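Side-chain contact in probable tagatose 6-phosphate kinase (PDB 3TXV), which probably takes part in carbohydrate metabolism, perhaps as a tagatose-6-phosphate kinase, and is related to the GatZ/KbaZ-like subunits of tagatose-bisphosphate aldolase: residues K336-S341 with L347-S352. Sequence-based numbering, arbitrary orientation.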
ATOM      1  N   LYS A 336       0.313  -6.526 -18.224  1.00 41.80           N
ATOM      2  CA  LYS A 336      -1.106  -6.240 -18.267  1.00 42.44           C
ATOM      3  C   LYS A 336      -1.390  -4.754 -18.156  1.00 42.55           C
ATOM      4  O   LYS A 336      -2.523  -4.339 -18.377  1.00 42.48           O
ATOM      5  CB  LYS A 336      -1.871  -6.954 -17.129  1.00 42.83           C
ATOM      6  CG  LYS A 336      -1.700  -8.485 -17.029  1.00 44.16           C
ATOM      7  CD  LYS A 336      -3.006  -9.199 -16.578  1.00 49.52           C
ATOM      8  CE  LYS A 336      -3.526  -8.859 -15.130  1.00 51.69           C
ATOM      9  NZ  LYS A 336      -4.522  -7.721 -14.990  1.00 51.02           N
ATOM     10  N   TYR A 337      -0.378  -3.958 -17.815  1.00 42.78           N
ATOM     11  CA  TYR A 337      -0.615  -2.569 -17.428  1.00 43.03           C
ATOM     12  C   TYR A 337      -0.208  -1.567 -18.456  1.00 43.57           C
ATOM     13  O   TYR A 337      -0.815  -0.524 -18.549  1.00 44.39           O
ATOM     14  CB  TYR A 337       0.057  -2.242 -16.103  1.00 42.63           C
ATOM     15  CG  TYR A 337      -0.641  -2.918 -14.956  1.00 42.59           C
ATOM     16  CD1 TYR A 337      -0.368  -4.264 -14.638  1.00 40.42           C
ATOM     17  CD2 TYR A 337      -1.609  -2.229 -14.203  1.00 42.06           C
ATOM     18  CE1 TYR A 337      -1.025  -4.897 -13.619  1.00 39.98           C
ATOM     19  CE2 TYR A 337      -2.270  -2.857 -13.150  1.00 42.10           C
ATOM     20  CZ  TYR A 337      -1.973  -4.191 -12.880  1.00 42.10           C
ATOM     21  OH  TYR A 337      -2.625  -4.812 -11.862  1.00 43.97           O
ATOM     22  N   TYR A 338       0.818  -1.860 -19.232  1.00 44.42           N
ATOM     23  CA  TYR A 338       1.338  -0.856 -20.161  1.00 45.11           C
ATOM     24  C   TYR A 338       1.201  -1.331 -21.595  1.00 46.28           C
ATOM     25  O   TYR A 338       1.731  -2.377 -21.970  1.00 46.54           O
ATOM     26  CB  TYR A 338       2.799  -0.512 -19.855  1.00 44.68           C
ATOM     27  CG  TYR A 338       3.123  -0.139 -18.411  1.00 42.87           C
ATOM     28  CD1 TYR A 338       2.335   0.773 -17.702  1.00 40.48           C
ATOM     29  CD2 TYR A 338       4.250  -0.687 -17.763  1.00 40.83           C
ATOM     30  CE1 TYR A 338       2.654   1.111 -16.381  1.00 41.24           C
ATOM     31  CE2 TYR A 338       4.581  -0.342 -16.438  1.00 40.17           C
ATOM     32  CZ  TYR A 338       3.781   0.558 -15.759  1.00 40.43           C
ATOM     33  OH  TYR A 338       4.087   0.900 -14.468  1.00 40.03           O
ATOM     34  N   HIS A 339       0.492  -0.545 -22.396  1.00 47.54           N
ATOM     35  CA  HIS A 339       0.059  -0.997 -23.704  1.00 48.42           C
ATOM     36  C   HIS A 339       0.479  -0.024 -24.793  1.00 47.82           C
ATOM     37  O   HIS A 339       0.817   1.109 -24.505  1.00 47.91           O
ATOM     38  CB  HIS A 339      -1.460  -1.176 -23.680  1.00 49.54           C
ATOM     39  CG  HIS A 339      -1.939  -2.178 -22.667  1.00 53.08           C
ATOM     40  ND1 HIS A 339      -1.495  -3.488 -22.642  1.00 56.19           N
ATOM     41  CD2 HIS A 339      -2.840  -2.068 -21.658  1.00 56.67           C
ATOM     42  CE1 HIS A 339      -2.101  -4.140 -21.663  1.00 58.36           C
ATOM     43  NE2 HIS A 339      -2.924  -3.304 -21.051  1.00 58.93           N
ATOM     44  N   GLY A 340       0.484  -0.469 -26.044  1.00 47.56           N
ATOM     45  CA  GLY A 340       0.814   0.431 -27.152  1.00 46.72           C
ATOM     46  C   GLY A 340       2.157   0.138 -27.766  1.00 46.40           C
ATOM     47  O   GLY A 340       2.675  -0.978 -27.674  1.00 46.16           O
ATOM     48  N   SER A 341       2.735   1.156 -28.392  1.00 46.48           N
ATOM     49  CA  SER A 341       4.031   1.016 -29.070  1.00 46.09           C
ATOM     50  C   SER A 341       5.132   0.718 -28.088  1.00 45.89           C
ATOM     51  O   SER A 341       4.975   0.977 -26.887  1.00 45.99           O
ATOM     52  CB  SER A 341       4.374   2.298 -29.806  1.00 46.25           C
ATOM     53  OG  SER A 341       4.540   3.378 -28.907  1.00 46.44           O
ATOM     54  N   LEU A 347       8.567   4.513 -21.862  1.00 36.06           N
ATOM     55  CA  LEU A 347       8.159   5.606 -21.026  1.00 35.19           C
ATOM     56  C   LEU A 347       7.476   5.090 -19.754  1.00 34.99           C
ATOM     57  O   LEU A 347       7.841   5.457 -18.641  1.00 35.36           O
ATOM     58  CB  LEU A 347       7.271   6.567 -21.830  1.00 35.28           C
ATOM     59  CG  LEU A 347       6.234   7.482 -21.172  1.00 33.89           C
ATOM     60  CD1 LEU A 347       6.844   8.265 -20.088  1.00 35.10           C
ATOM     61  CD2 LEU A 347       5.708   8.413 -22.181  1.00 33.85           C
ATOM     62  N   GLN A 348       6.508   4.213 -19.916  1.00 34.68           N
ATOM     63  CA  GLN A 348       5.710   3.769 -18.800  1.00 34.54           C
ATOM     64  C   GLN A 348       6.347   2.772 -17.860  1.00 33.98           C
ATOM     65  O   GLN A 348       5.937   2.672 -16.699  1.00 33.82           O
ATOM     66  CB  GLN A 348       4.377   3.239 -19.274  1.00 34.63           C
ATOM     67  CG  GLN A 348       3.287   4.128 -18.823  1.00 38.48           C
ATOM     68  CD  GLN A 348       2.929   5.108 -19.862  1.00 44.16           C
ATOM     69  OE1 GLN A 348       2.827   4.736 -21.031  1.00 49.22           O
ATOM     70  NE2 GLN A 348       2.716   6.368 -19.472  1.00 44.35           N
ATOM     71  N   ARG A 349       7.320   2.014 -18.340  1.00 33.69           N
ATOM     72  CA  ARG A 349       8.032   1.127 -17.442  1.00 33.57           C
ATOM     73  C   ARG A 349       8.689   1.919 -16.306  1.00 33.50           C
ATOM     74  O   ARG A 349       8.776   1.428 -15.175  1.00 33.69           O
ATOM     75  CB  ARG A 349       9.060   0.297 -18.188  1.00 33.46           C
ATOM     76  CG  ARG A 349       8.508  -0.984 -18.709  1.00 34.08           C
ATOM     77  CD  ARG A 349       9.588  -1.944 -19.164  1.00 34.97           C
ATOM     78  NE  ARG A 349      10.384  -1.458 -20.289  1.00 35.41           N
ATOM     79  CZ  ARG A 349       9.947  -1.386 -21.541  1.00 35.43           C
ATOM     80  NH1 ARG A 349       8.700  -1.743 -21.828  1.00 33.02           N
ATOM     81  NH2 ARG A 349      10.763  -0.936 -22.503  1.00 34.50           N
ATOM     82  N   HIS A 350       9.108   3.150 -16.603  1.00 32.69           N
ATOM     83  CA  HIS A 350       9.824   3.979 -15.633  1.00 32.35           C
ATOM     84  C   HIS A 350       8.943   5.058 -15.004  1.00 32.34           C
ATOM     85  O   HIS A 350       9.095   5.406 -13.810  1.00 31.58           O
ATOM     86  CB  HIS A 350      11.086   4.607 -16.289  1.00 32.30           C
ATOM     87  CG  HIS A 350      11.975   3.597 -16.928  1.00 31.39           C
ATOM     88  ND1 HIS A 350      12.913   2.882 -16.220  1.00 33.07           N
ATOM     89  CD2 HIS A 350      12.011   3.114 -18.189  1.00 33.08           C
ATOM     90  CE1 HIS A 350      13.510   2.017 -17.018  1.00 32.37           C
ATOM     91  NE2 HIS A 350      12.984   2.143 -18.223  1.00 34.42           N
ATOM     92  N   PHE A 351       8.014   5.588 -15.795  1.00 32.36           N
ATOM     93  CA  PHE A 351       7.419   6.847 -15.395  1.00 32.48           C
ATOM     94  C   PHE A 351       5.983   6.837 -14.968  1.00 32.65           C
ATOM     95  O   PHE A 351       5.529   7.779 -14.323  1.00 33.08           O
ATOM     96  CB  PHE A 351       7.727   7.912 -16.415  1.00 32.22           C
ATOM     97  CG  PHE A 351       9.188   8.173 -16.526  1.00 33.14           C
ATOM     98  CD1 PHE A 351       9.876   8.793 -15.468  1.00 32.70           C
ATOM     99  CD2 PHE A 351       9.903   7.762 -17.635  1.00 32.31           C
ATOM    100  CE1 PHE A 351      11.240   9.024 -15.524  1.00 30.09           C
ATOM    101  CE2 PHE A 351      11.300   8.004 -17.696  1.00 32.71           C
ATOM    102  CZ  PHE A 351      11.951   8.636 -16.640  1.00 30.38           C
ATOM    103  N   SER A 352       5.279   5.761 -15.259  1.00 32.47           N
ATOM    104  CA  SER A 352       3.857   5.762 -15.023  1.00 32.57           C
ATOM    105  C   SER A 352       3.551   5.722 -13.549  1.00 32.46           C
ATOM    106  O   SER A 352       4.269   5.085 -12.771  1.00 33.16           O
ATOM    107  CB  SER A 352       3.206   4.562 -15.682  1.00 32.61           C
ATOM    108  OG  SER A 352       2.243   3.991 -14.804  1.00 33.93           O
TER
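S352 OG, which lies 3.3 Å from Y338 CE1, is held by two polar partners beyond the contact: the backbone N of S354 and N236 OD1. The serine meets the Y338 ring obliquely, and S352 CB also touches Y338 CE1, at 3.6 Å. Q348 lies over one face of the same ring. Its CB makes a CH-pi contact 3.9 Å from the centroid of the Y338 ring, 23° off the ring normal. Q348 CG follows above Y338 CD1, at 3.7 Å. The Q348 carbonyl O sits over that face too, offset toward the rim and 3.2 Å from Y338 CZ. Y338 CG stands anti to its own carbonyl carbon (chi1 -51°), which carries the ring across to the helix. R349 adds its CA, 3.9 Å from Y338 CE2, while its guanidinium turns to a salt bridge with E324 of helix 319-329. The Y338 hydroxyl is hydrogen-bonded to the backbone N of R356. With an alanine here instead of Y338, a gap is likely to open beside Q348 CB and the R356 N-H to lose its acceptor. The contact joins the loop after helix 332-335 to the C-terminal part of helix 342-351, among helices outside the eight-stranded parallel barrel. CH-pi and van der Waals contacts hold the ring against the helix, and the hydroxyl's bond to R356 N probably fixes where it lies.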